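Side-chain contacts in putative integron gene cassette protein (Uncultured bacterium, PDB 3FUY), which is of unknown function but is encoded by a mobile integron gene cassette, a source of novel folds, and associates with further copies of itself: residues 36-39 with 44-47; 97-100 with 106-109; 142-145 with 149-152; 165-168 with 173-176. One frame throughout, in Å; residues are numbered along the deposited sequence.

Contact 1. Residues 36-39 with 44-47; sequences TIRD and QFAV
I37 and A46 are held together by two backbone hydrogen bonds, I37 N to A46 O and A46 N to I37 O, both 2.9 Å long. D39 and Q44 repeat the arrangement two residues nearer the turn, with D39 N 2.9 Å from Q44 O. The pairs T36 with V47 and R38 with F45 are non-hydrogen-bonded, and the strands run antiparallel at 168°.

R38 adds a side-chain bond. After leaving with CG anti to the backbone N, its chain bends at chi2 (63°) and swings over the partner strand, where NH1 donates to Q44 O at 3.2 Å. That oxygen lies in the guanidinium plane, yet NH1 stands well above the carbonyl plane, on the face opposite D39 N, so two donors grip one acceptor. NH2 of R38 reaches A57 O of the second subunit. A leucine at R38 would probably leave Q44 O with D39 N as its one donor in this pairing and deprive A57 O of the neighbouring subunit of its mate.

The apolar contacts centre on the F45 ring. R38 CD meets its edge, 3.9 Å from F45 CD1, while T36 CB lies 3.8 Å from F45 CZ. A backbone carbonyl oxygen, I37 O, lies over one ring face, off toward the rim, and Y175 joins the ring edge-to-face.

Beyond the pair, I37 and A46 pack on M69, whereas T36, R38 and F45 meet the second subunit. This is the antiparallel beta hairpin of strands 34-39 and 44-49, one face packed on helix 59-79, the other on the C-terminal tail and second subunit.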
ATOM      1  N   THR B  36       3.666  -1.824   5.564  1.00 23.95           N
ATOM      2  CA  THR B  36       3.715  -0.552   6.269  1.00 24.71           C
ATOM      3  C   THR B  36       2.573  -0.489   7.281  1.00 21.30           C
ATOM      4  O   THR B  36       1.429  -0.845   6.985  1.00 19.95           O
ATOM      5  CB  THR B  36       3.633   0.655   5.313  1.00 26.28           C
ATOM      6  OG1 THR B  36       2.385   0.628   4.609  1.00 23.32           O
ATOM      7  CG2 THR B  36       4.773   0.623   4.307  1.00 28.81           C
ATOM      8  N   ILE B  37       2.890  -0.028   8.482  1.00 23.35           N
ATOM      9  CA  ILE B  37       1.892   0.064   9.542  1.00 22.19           C
ATOM     10  C   ILE B  37       1.908   1.467  10.130  1.00 23.04           C
ATOM     11  O   ILE B  37       2.877   1.891  10.759  1.00 23.19           O
ATOM     12  CB  ILE B  37       2.152  -0.981  10.639  1.00 23.51           C
ATOM     13  CG1 ILE B  37       2.122  -2.380  10.050  1.00 20.69           C
ATOM     14  CG2 ILE B  37       1.098  -0.894  11.734  1.00 25.88           C
ATOM     15  CD1 ILE B  37       2.603  -3.465  11.073  1.00 24.45           C
ATOM     16  N   ARG B  38       0.838   2.201   9.878  1.00 22.16           N
ATOM     17  CA  ARG B  38       0.717   3.563  10.350  1.00 21.45           C
ATOM     18  C   ARG B  38      -0.312   3.542  11.477  1.00 25.19           C
ATOM     19  O   ARG B  38      -1.471   3.219  11.232  1.00 26.04           O
ATOM     20  CB  ARG B  38       0.190   4.434   9.195  1.00 24.31           C
ATOM     21  CG  ARG B  38      -0.304   5.803   9.615  1.00 27.70           C
ATOM     22  CD  ARG B  38       0.808   6.598  10.198  1.00 27.88           C
ATOM     23  NE  ARG B  38       0.533   8.035  10.287  1.00 27.63           N
ATOM     24  CZ  ARG B  38       0.980   8.798  11.279  1.00 26.98           C
ATOM     25  NH1 ARG B  38       1.646   8.235  12.291  1.00 27.63           N
ATOM     26  NH2 ARG B  38       0.760  10.107  11.275  1.00 27.74           N
ATOM     27  N   ASP B  39       0.102   3.892  12.693  1.00 21.91           N
ATOM     28  CA  ASP B  39      -0.812   3.978  13.846  1.00 24.50           C
ATOM     29  C   ASP B  39      -1.174   5.444  14.066  1.00 24.71           C
ATOM     30  O   ASP B  39      -0.384   6.206  14.610  1.00 22.46           O
ATOM     31  CB  ASP B  39      -0.142   3.405  15.121  1.00 22.63           C
ATOM     32  CG  ASP B  39      -1.083   3.408  16.349  1.00 26.82           C
ATOM     33  OD1 ASP B  39      -2.033   4.224  16.413  1.00 26.10           O
ATOM     34  OD2 ASP B  39      -0.868   2.589  17.268  1.00 27.73           O
ATOM     35  N   GLN B  44       2.468   6.834  15.372  1.00 23.67           N
ATOM     36  CA  GLN B  44       3.667   6.056  15.075  1.00 22.93           C
ATOM     37  C   GLN B  44       3.620   5.484  13.674  1.00 21.76           C
ATOM     38  O   GLN B  44       2.539   5.314  13.096  1.00 22.11           O
ATOM     39  CB  GLN B  44       3.806   4.903  16.067  1.00 20.70           C
ATOM     40  CG  GLN B  44       4.185   5.303  17.465  1.00 21.78           C
ATOM     41  CD  GLN B  44       4.224   4.081  18.378  1.00 28.04           C
ATOM     42  OE1 GLN B  44       3.178   3.539  18.720  1.00 23.70           O
ATOM     43  NE2 GLN B  44       5.433   3.623  18.745  1.00 21.60           N
ATOM     44  N   PHE B  45       4.793   5.132  13.156  1.00 22.61           N
ATOM     45  CA  PHE B  45       4.904   4.456  11.868  1.00 24.63           C
ATOM     46  C   PHE B  45       5.966   3.373  11.964  1.00 22.45           C
ATOM     47  O   PHE B  45       7.047   3.616  12.484  1.00 22.46           O
ATOM     48  CB  PHE B  45       5.277   5.457  10.769  1.00 22.62           C
ATOM     49  CG  PHE B  45       5.215   4.889   9.385  1.00 21.76           C
ATOM     50  CD1 PHE B  45       4.085   5.081   8.599  1.00 23.63           C
ATOM     51  CD2 PHE B  45       6.283   4.177   8.854  1.00 23.14           C
ATOM     52  CE1 PHE B  45       4.017   4.562   7.307  1.00 23.98           C
ATOM     53  CE2 PHE B  45       6.219   3.641   7.565  1.00 20.82           C
ATOM     54  CZ  PHE B  45       5.089   3.849   6.787  1.00 24.33           C
ATOM     55  N   ALA B  46       5.658   2.171  11.488  1.00 21.55           N
ATOM     56  CA  ALA B  46       6.676   1.126  11.437  1.00 22.67           C
ATOM     57  C   ALA B  46       6.623   0.367  10.135  1.00 21.52           C
ATOM     58  O   ALA B  46       5.555   0.192   9.538  1.00 21.85           O
ATOM     59  CB  ALA B  46       6.521   0.160  12.616  1.00 25.01           C
ATOM     60  N   VAL B  47       7.784  -0.101   9.704  1.00 21.93           N
ATOM     61  CA  VAL B  47       7.852  -1.059   8.625  1.00 19.81           C
ATOM     62  C   VAL B  47       7.981  -2.471   9.190  1.00 24.42           C
ATOM     63  O   VAL B  47       8.837  -2.747  10.024  1.00 24.31           O
ATOM     64  CB  VAL B  47       9.031  -0.769   7.678  1.00 21.57           C
ATOM     65  CG1 VAL B  47       9.055  -1.786   6.547  1.00 23.76           C
ATOM     66  CG2 VAL B  47       8.933   0.664   7.113  1.00 22.66           C
TER

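Contact 2. Residues 97-100 with 106-109; sequences VDID and NAMV
D98 and M108 form a reciprocal pair of backbone hydrogen bonds: D98 N lies 2.9 Å from M108 O and M108 N 2.8 Å from D98 O, both nearly straight at the hydrogen. They anchor an antiparallel beta hairpin of strands 91-100 and 106-116, and D100 with N106 forms the next such pair toward its turn. There D100 N reaches N106 O at 2.8 Å.

The carboxylates belonging to these pairs look elsewhere for partners. D98 OD1 accepts from G51 N, and D100 OD2 forms a salt bridge with R52, while D100 OD1 takes the K102 amide in an Asx turn that opens the connection. The side chains of D100 and N106 meet across the strands through their CB atoms, 4.1 Å apart.

CA-H...O contacts fill in between the conventional bonds, the shortest being A107 CA to D98 O at 3.3 Å. On the sheet face turned away from D98 and M108 lie V97, I99, A107 and V109, a buried apolar patch. V97 carries it onto L64 and C65 of helix 59-79, I99 touches D61 of the same helix, and V109 extends the patch to L139. The small A107 lets both larger neighbours approach: V97 CG1, placed anti to its own backbone nitrogen (chi1 173°), lies 4.1 Å from A107 CB, and I99 CG1 lies 4.4 Å from the same methyl carbon.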
ATOM      1  N   VAL B  97      10.346  -3.520  12.276  1.00 20.77           N
ATOM      2  CA  VAL B  97      10.439  -4.805  12.948  1.00 23.44           C
ATOM      3  C   VAL B  97      10.727  -5.806  11.850  1.00 24.33           C
ATOM      4  O   VAL B  97       9.904  -6.016  10.952  1.00 25.92           O
ATOM      5  CB  VAL B  97       9.123  -5.192  13.657  1.00 24.14           C
ATOM      6  CG1 VAL B  97       9.214  -6.619  14.206  1.00 26.25           C
ATOM      7  CG2 VAL B  97       8.806  -4.199  14.750  1.00 24.51           C
ATOM      8  N   ASP B  98      11.917  -6.386  11.899  1.00 25.19           N
ATOM      9  CA  ASP B  98      12.312  -7.413  10.952  1.00 25.07           C
ATOM     10  C   ASP B  98      12.206  -8.787  11.610  1.00 27.27           C
ATOM     11  O   ASP B  98      12.940  -9.105  12.560  1.00 26.93           O
ATOM     12  CB  ASP B  98      13.730  -7.143  10.443  1.00 28.57           C
ATOM     13  CG  ASP B  98      14.127  -8.059   9.301  1.00 30.43           C
ATOM     14  OD1 ASP B  98      13.486  -9.109   9.136  1.00 32.78           O
ATOM     15  OD2 ASP B  98      15.078  -7.721   8.565  1.00 33.13           O
ATOM     16  N   ILE B  99      11.284  -9.598  11.104  1.00 25.10           N
ATOM     17  CA  ILE B  99      11.037 -10.908  11.672  1.00 27.74           C
ATOM     18  C   ILE B  99      11.830 -12.002  10.950  1.00 28.39           C
ATOM     19  O   ILE B  99      11.821 -12.071   9.728  1.00 28.13           O
ATOM     20  CB  ILE B  99       9.538 -11.267  11.630  1.00 27.65           C
ATOM     21  CG1 ILE B  99       8.740 -10.322  12.537  1.00 29.63           C
ATOM     22  CG2 ILE B  99       9.320 -12.737  12.032  1.00 27.02           C
ATOM     23  CD1 ILE B  99       7.301 -10.698  12.664  1.00 27.03           C
ATOM     24  N   ASP B 100      12.509 -12.843  11.729  1.00 28.39           N
ATOM     25  CA  ASP B 100      13.155 -14.059  11.235  1.00 28.13           C
ATOM     26  C   ASP B 100      12.348 -15.252  11.704  1.00 30.16           C
ATOM     27  O   ASP B 100      12.424 -15.644  12.871  1.00 32.39           O
ATOM     28  CB  ASP B 100      14.576 -14.151  11.804  1.00 30.80           C
ATOM     29  CG  ASP B 100      15.256 -15.494  11.524  1.00 34.45           C
ATOM     30  OD1 ASP B 100      14.622 -16.448  11.019  1.00 32.97           O
ATOM     31  OD2 ASP B 100      16.458 -15.590  11.833  1.00 39.00           O
ATOM     32  N   ASN B 106      12.024 -15.135  15.734  1.00 27.15           N
ATOM     33  CA  ASN B 106      12.840 -14.031  16.210  1.00 27.68           C
ATOM     34  C   ASN B 106      12.458 -12.701  15.557  1.00 28.87           C
ATOM     35  O   ASN B 106      11.909 -12.668  14.442  1.00 27.03           O
ATOM     36  CB  ASN B 106      14.310 -14.316  15.921  1.00 30.70           C
ATOM     37  CG  ASN B 106      14.698 -15.726  16.301  1.00 36.05           C
ATOM     38  OD1 ASN B 106      14.480 -16.673  15.541  1.00 39.36           O
ATOM     39  ND2 ASN B 106      15.231 -15.879  17.498  1.00 29.42           N
ATOM     40  N   ALA B 107      12.752 -11.605  16.252  1.00 25.20           N
ATOM     41  CA  ALA B 107      12.567 -10.287  15.669  1.00 28.10           C
ATOM     42  C   ALA B 107      13.711  -9.345  15.999  1.00 29.61           C
ATOM     43  O   ALA B 107      14.258  -9.357  17.109  1.00 26.26           O
ATOM     44  CB  ALA B 107      11.216  -9.669  16.106  1.00 24.00           C
HETATM   45  N   MSE B 108      14.057  -8.516  15.022  1.00 23.60           N
HETATM   46  CA  MSE B 108      14.992  -7.427  15.238  1.00 25.30           C
HETATM   47  C   MSE B 108      14.236  -6.093  15.128  1.00 25.24           C
HETATM   48  O   MSE B 108      13.682  -5.764  14.076  1.00 25.36           O
HETATM   49  CB  MSE B 108      16.130  -7.500  14.203  1.00 25.57           C
HETATM   50  CG  MSE B 108      17.120  -6.354  14.290  1.00 24.90           C
HETATM   51 SE   MSE B 108      18.211  -6.381  15.912  0.81 34.20          SE
HETATM   52  CE  MSE B 108      19.280  -7.988  15.548  1.00 34.31           C
ATOM     53  N   VAL B 109      14.210  -5.334  16.217  1.00 25.02           N
ATOM     54  CA  VAL B 109      13.546  -4.035  16.241  1.00 26.35           C
ATOM     55  C   VAL B 109      14.536  -2.889  16.068  1.00 25.49           C
ATOM     56  O   VAL B 109      15.419  -2.706  16.902  1.00 30.40           O
ATOM     57  CB  VAL B 109      12.804  -3.813  17.570  1.00 24.58           C
ATOM     58  CG1 VAL B 109      12.010  -2.491  17.496  1.00 22.04           C
ATOM     59  CG2 VAL B 109      11.889  -5.005  17.869  1.00 23.19           C
TER

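Contact 3. Residues 142-145 with 149-152; sequences DIAD and CVTQ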
ATOM      1  N   ASP B 142      16.020 -10.828  24.298  1.00 28.55           N
ATOM      2  CA  ASP B 142      16.712 -12.066  24.618  1.00 30.97           C
ATOM      3  C   ASP B 142      15.881 -13.068  25.401  1.00 31.42           C
ATOM      4  O   ASP B 142      16.416 -14.050  25.883  1.00 32.68           O
ATOM      5  CB  ASP B 142      18.007 -11.764  25.364  1.00 36.99           C
ATOM      6  CG  ASP B 142      19.175 -11.598  24.425  1.00 45.90           C
ATOM      7  OD1 ASP B 142      19.388 -12.524  23.609  1.00 49.74           O
ATOM      8  OD2 ASP B 142      19.870 -10.559  24.495  1.00 49.14           O
ATOM      9  N   ILE B 143      14.586 -12.808  25.545  1.00 27.99           N
ATOM     10  CA  ILE B 143      13.665 -13.809  26.084  1.00 29.16           C
ATOM     11  C   ILE B 143      12.498 -14.021  25.121  1.00 27.74           C
ATOM     12  O   ILE B 143      12.282 -13.215  24.202  1.00 23.02           O
ATOM     13  CB  ILE B 143      13.134 -13.430  27.486  1.00 30.30           C
ATOM     14  CG1 ILE B 143      12.280 -12.167  27.432  1.00 28.46           C
ATOM     15  CG2 ILE B 143      14.280 -13.233  28.465  1.00 32.62           C
ATOM     16  CD1 ILE B 143      11.568 -11.861  28.731  1.00 31.16           C
ATOM     17  N   ALA B 144      11.772 -15.119  25.306  1.00 26.56           N
ATOM     18  CA  ALA B 144      10.587 -15.385  24.490  1.00 27.15           C
ATOM     19  C   ALA B 144       9.412 -14.624  25.071  1.00 27.03           C
ATOM     20  O   ALA B 144       9.196 -14.642  26.275  1.00 22.57           O
ATOM     21  CB  ALA B 144      10.285 -16.897  24.424  1.00 30.33           C
ATOM     22  N   ASP B 145       8.653 -13.946  24.210  1.00 27.63           N
ATOM     23  CA  ASP B 145       7.586 -13.083  24.689  1.00 26.06           C
ATOM     24  C   ASP B 145       6.205 -13.724  24.529  1.00 27.87           C
ATOM     25  O   ASP B 145       6.081 -14.950  24.373  1.00 26.39           O
ATOM     26  CB  ASP B 145       7.656 -11.712  23.983  1.00 23.50           C
ATOM     27  CG  ASP B 145       7.383 -11.805  22.469  1.00 25.49           C
ATOM     28  OD1 ASP B 145       6.882 -12.849  22.021  1.00 24.38           O
ATOM     29  OD2 ASP B 145       7.684 -10.837  21.732  1.00 26.43           O
ATOM     30  N   CYS B 149       8.216 -15.043  20.634  1.00 25.55           N
ATOM     31  CA  CYS B 149       9.245 -14.446  19.808  1.00 24.95           C
ATOM     32  C   CYS B 149      10.394 -13.977  20.699  1.00 26.11           C
ATOM     33  O   CYS B 149      10.161 -13.421  21.774  1.00 23.80           O
ATOM     34  CB  CYS B 149       8.677 -13.253  19.032  1.00 28.67           C
ATOM     35  SG  CYS B 149       9.917 -12.389  18.042  1.00 31.60           S
ATOM     36  N   VAL B 150      11.624 -14.204  20.253  1.00 24.14           N
ATOM     37  CA  VAL B 150      12.796 -13.721  20.983  1.00 25.02           C
ATOM     38  C   VAL B 150      13.277 -12.467  20.281  1.00 23.23           C
ATOM     39  O   VAL B 150      13.534 -12.495  19.087  1.00 24.04           O
ATOM     40  CB  VAL B 150      13.943 -14.745  20.986  1.00 27.05           C
ATOM     41  CG1 VAL B 150      15.184 -14.133  21.610  1.00 26.87           C
ATOM     42  CG2 VAL B 150      13.525 -16.018  21.724  1.00 27.66           C
ATOM     43  N   THR B 151      13.417 -11.381  21.032  1.00 23.48           N
ATOM     44  CA  THR B 151      13.623 -10.066  20.442  1.00 25.15           C
ATOM     45  C   THR B 151      15.026  -9.511  20.688  1.00 26.83           C
ATOM     46  O   THR B 151      15.605  -9.702  21.751  1.00 29.44           O
ATOM     47  CB  THR B 151      12.542  -9.073  20.968  1.00 26.63           C
ATOM     48  OG1 THR B 151      11.239  -9.582  20.665  1.00 23.68           O
ATOM     49  CG2 THR B 151      12.690  -7.690  20.353  1.00 26.73           C
ATOM     50  N   GLN B 152      15.579  -8.844  19.684  1.00 25.37           N
ATOM     51  CA  GLN B 152      16.779  -8.039  19.858  1.00 26.26           C
ATOM     52  C   GLN B 152      16.492  -6.671  19.269  1.00 29.52           C
ATOM     53  O   GLN B 152      15.535  -6.507  18.495  1.00 26.24           O
ATOM     54  CB  GLN B 152      17.961  -8.665  19.113  1.00 28.62           C
ATOM     55  CG  GLN B 152      18.249 -10.114  19.481  1.00 32.50           C
ATOM     56  CD  GLN B 152      18.695 -10.296  20.919  1.00 34.35           C
ATOM     57  OE1 GLN B 152      19.257  -9.387  21.540  1.00 39.11           O
ATOM     58  NE2 GLN B 152      18.458 -11.487  21.458  1.00 38.60           N
TER
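The irregular segment 142-145 runs roughly against 149-152, their end-to-end directions 146° apart, and is tied to it at both ends. D142 N donates to T151 O at 2.8 Å, and D145 N donates to C149 O at 2.9 Å through a more bent bond. In the middle, the CA-H of V150 points almost straight at I143 O. D142 itself has a positive phi of 69°, which turns the chain as it comes alongside the strand.

Side chains reinforce both ends. At one, the Q152 chain bends at chi2 (-65°) and its NE2 donates a hydrogen bond to D142 OD1 at a short 2.6 Å; the donor keeps the oxygen near its amide plane but meets the carboxylate from well above. At the other, D145 OD1 accepts from C149 N at 2.9 Å and also from H147 N, the latter an Asx turn. D145 OD2 forms a salt bridge with K68, whose NZ also bonds T151 OG1. Between these ends V150 spreads its two methyls against D142 and A144, with V150 CG2 4.3 Å from A144 CB.

An alanine in place of D145 would probably leave the amide hydrogens of H147 and C149 without their acceptor and K68 without this counter-charge.

The chemistry is thus mainly polar: one aspartate ties the turn to a lysine of helix 59-79, whose charge probably stabilises its ionised form, and a second fastens the exposed loop to the strand.

Contact 4. Residues 165-168 with 173-176; sequences DSFH and EYYK
The backbones of 165-168 and 173-176 stay well apart, their nearest CA atoms, those of H168 and Y174, 9.9 Å from each other, and the gap is spanned by the Y174 side chain, which springs from the 3-10 segment 173-175.

With CG beside its backbone N (chi1 -56°), the Y174 ring reaches toward the loop and meets it at two places. Its hydroxyl comes to the edge of the F167 ring, Y174 OH lying 4.0 Å from F167 CD1 and equally far from CE1, and the two side chains cross at about a right angle. Farther back, Y174 CE2 lies 3.3 Å from H168 O, so that a ring carbon, not a polar atom, is what comes up to this carbonyl oxygen. The Y174 hydroxyl is hydrogen-bonded to E160 OE2, which fixes the far end of the ring. The H168 ring, its ND1 hydrogen-bonded to D170 N, turns to F55 of the second subunit.

This is a side-chain bridge within the C-terminal tail. F167 packs on I114 and E160, and its ring also meets that of H91 with planes at about 45°. Y174 rests on D112 and R158, laying both segments over strands 106-116 and 150-160.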
ATOM      1  N   ASP B 165      11.173  23.912  12.989  1.00 44.68           N
ATOM      2  CA  ASP B 165       9.954  23.590  12.256  1.00 39.61           C
ATOM      3  C   ASP B 165      10.211  22.438  11.293  1.00 36.92           C
ATOM      4  O   ASP B 165       9.280  21.779  10.842  1.00 39.90           O
ATOM      5  CB  ASP B 165       9.441  24.807  11.477  1.00 41.47           C
ATOM      6  CG  ASP B 165       8.704  25.801  12.355  1.00 44.22           C
ATOM      7  OD1 ASP B 165       8.534  25.531  13.561  1.00 48.05           O
ATOM      8  OD2 ASP B 165       8.286  26.861  11.834  1.00 51.69           O
ATOM      9  N   SER B 166      11.477  22.190  10.980  1.00 38.53           N
ATOM     10  CA  SER B 166      11.830  21.115  10.057  1.00 38.70           C
ATOM     11  C   SER B 166      11.832  19.740  10.721  1.00 36.82           C
ATOM     12  O   SER B 166      11.923  18.722  10.036  1.00 36.97           O
ATOM     13  CB  SER B 166      13.202  21.367   9.424  1.00 44.96           C
ATOM     14  OG  SER B 166      13.120  22.294   8.352  1.00 48.09           O
ATOM     15  N   PHE B 167      11.736  19.710  12.048  1.00 36.22           N
ATOM     16  CA  PHE B 167      11.869  18.452  12.780  1.00 35.63           C
ATOM     17  C   PHE B 167      10.546  17.762  13.112  1.00 29.75           C
ATOM     18  O   PHE B 167       9.623  18.378  13.649  1.00 34.14           O
ATOM     19  CB  PHE B 167      12.650  18.646  14.085  1.00 37.09           C
ATOM     20  CG  PHE B 167      12.612  17.438  14.979  1.00 35.40           C
ATOM     21  CD1 PHE B 167      13.370  16.321  14.677  1.00 32.55           C
ATOM     22  CD2 PHE B 167      11.782  17.403  16.088  1.00 32.23           C
ATOM     23  CE1 PHE B 167      13.318  15.193  15.484  1.00 34.51           C
ATOM     24  CE2 PHE B 167      11.724  16.275  16.890  1.00 34.63           C
ATOM     25  CZ  PHE B 167      12.487  15.177  16.588  1.00 31.50           C
ATOM     26  N   HIS B 168      10.476  16.475  12.789  1.00 30.85           N
ATOM     27  CA  HIS B 168       9.431  15.589  13.298  1.00 31.61           C
ATOM     28  C   HIS B 168      10.090  14.237  13.619  1.00 30.34           C
ATOM     29  O   HIS B 168      10.903  13.750  12.840  1.00 29.27           O
ATOM     30  CB  HIS B 168       8.311  15.428  12.261  1.00 31.59           C
ATOM     31  CG  HIS B 168       7.105  14.699  12.772  1.00 33.00           C
ATOM     32  ND1 HIS B 168       7.110  13.345  13.036  1.00 31.27           N
ATOM     33  CD2 HIS B 168       5.855  15.135  13.062  1.00 33.17           C
ATOM     34  CE1 HIS B 168       5.917  12.980  13.474  1.00 34.10           C
ATOM     35  NE2 HIS B 168       5.134  14.046  13.491  1.00 33.94           N
ATOM     36  N   GLU B 173      12.424  10.483   5.932  1.00 28.63           N
ATOM     37  CA  GLU B 173      13.854  10.221   5.756  1.00 35.72           C
ATOM     38  C   GLU B 173      14.363   9.105   6.692  1.00 35.61           C
ATOM     39  O   GLU B 173      15.178   8.251   6.305  1.00 34.18           O
ATOM     40  CB  GLU B 173      14.607  11.540   5.999  1.00 38.68           C
ATOM     41  CG  GLU B 173      16.091  11.446   6.322  1.00 46.85           C
ATOM     42  CD  GLU B 173      16.641  12.767   6.867  1.00 52.52           C
ATOM     43  OE1 GLU B 173      15.916  13.785   6.807  1.00 55.08           O
ATOM     44  OE2 GLU B 173      17.793  12.795   7.355  1.00 55.95           O
ATOM     45  N   TYR B 174      13.862   9.105   7.921  1.00 32.50           N
ATOM     46  CA  TYR B 174      14.298   8.141   8.930  1.00 28.34           C
ATOM     47  C   TYR B 174      13.916   6.698   8.623  1.00 28.31           C
ATOM     48  O   TYR B 174      14.323   5.788   9.351  1.00 28.16           O
ATOM     49  CB  TYR B 174      13.754   8.510  10.310  1.00 26.60           C
ATOM     50  CG  TYR B 174      14.105   9.893  10.794  1.00 29.80           C
ATOM     51  CD1 TYR B 174      15.293  10.507  10.423  1.00 35.22           C
ATOM     52  CD2 TYR B 174      13.248  10.583  11.649  1.00 29.38           C
ATOM     53  CE1 TYR B 174      15.613  11.780  10.882  1.00 34.94           C
ATOM     54  CE2 TYR B 174      13.555  11.852  12.112  1.00 30.54           C
ATOM     55  CZ  TYR B 174      14.740  12.448  11.728  1.00 35.62           C
ATOM     56  OH  TYR B 174      15.048  13.712  12.206  1.00 33.52           O
ATOM     57  N   TYR B 175      13.128   6.482   7.569  1.00 25.23           N
ATOM     58  CA  TYR B 175      12.684   5.136   7.209  1.00 29.02           C
ATOM     59  C   TYR B 175      13.316   4.612   5.920  1.00 30.43           C
ATOM     60  O   TYR B 175      13.045   3.484   5.516  1.00 29.45           O
ATOM     61  CB  TYR B 175      11.152   5.092   7.086  1.00 25.67           C
ATOM     62  CG  TYR B 175      10.451   5.311   8.406  1.00 25.86           C
ATOM     63  CD1 TYR B 175      10.018   4.236   9.177  1.00 23.20           C
ATOM     64  CD2 TYR B 175      10.258   6.586   8.900  1.00 24.01           C
ATOM     65  CE1 TYR B 175       9.380   4.443  10.410  1.00 23.69           C
ATOM     66  CE2 TYR B 175       9.632   6.804  10.121  1.00 22.09           C
ATOM     67  CZ  TYR B 175       9.195   5.727  10.871  1.00 23.03           C
ATOM     68  OH  TYR B 175       8.571   5.949  12.082  1.00 25.27           O
ATOM     69  N   LYS B 176      14.129   5.438   5.270  1.00 29.96           N
ATOM     70  CA  LYS B 176      14.743   5.065   3.994  1.00 35.03           C
ATOM     71  C   LYS B 176      15.458   3.711   3.998  1.00 35.15           C
ATOM     72  O   LYS B 176      15.464   3.019   2.981  1.00 32.13           O
ATOM     73  CB  LYS B 176      15.723   6.136   3.523  1.00 37.98           C
ATOM     74  CG  LYS B 176      15.089   7.309   2.807  1.00 43.72           C
ATOM     75  CD  LYS B 176      16.169   8.157   2.138  1.00 52.31           C
ATOM     76  CE  LYS B 176      15.668   9.559   1.803  1.00 52.16           C
ATOM     77  NZ  LYS B 176      16.741  10.573   2.063  1.00 59.50           N
TER

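Overall arrangement
Contacts 1, 2 and 3 cross one sheet, from the hairpin of 36-39 with 44-47 near one edge, through that of 97-100 with 106-109, to the loop laid along 150-160 at the other edge. Contacts 1 and 2 meet directly where V47 O faces V97 N, and contacts 2 and 3 join through A107, V109 and Q152. Burial falls along this path: contact 1 is wholly buried, contact 2 partly, and contact 3 has exposed residues and relies most on carboxylates. Contact 4 differs in kind, using aromatic side chains and lacking backbone pairing, and is partly buried, Y174 being its buried part; it reaches contact 1 through Y175, and these two alone touch the second subunit.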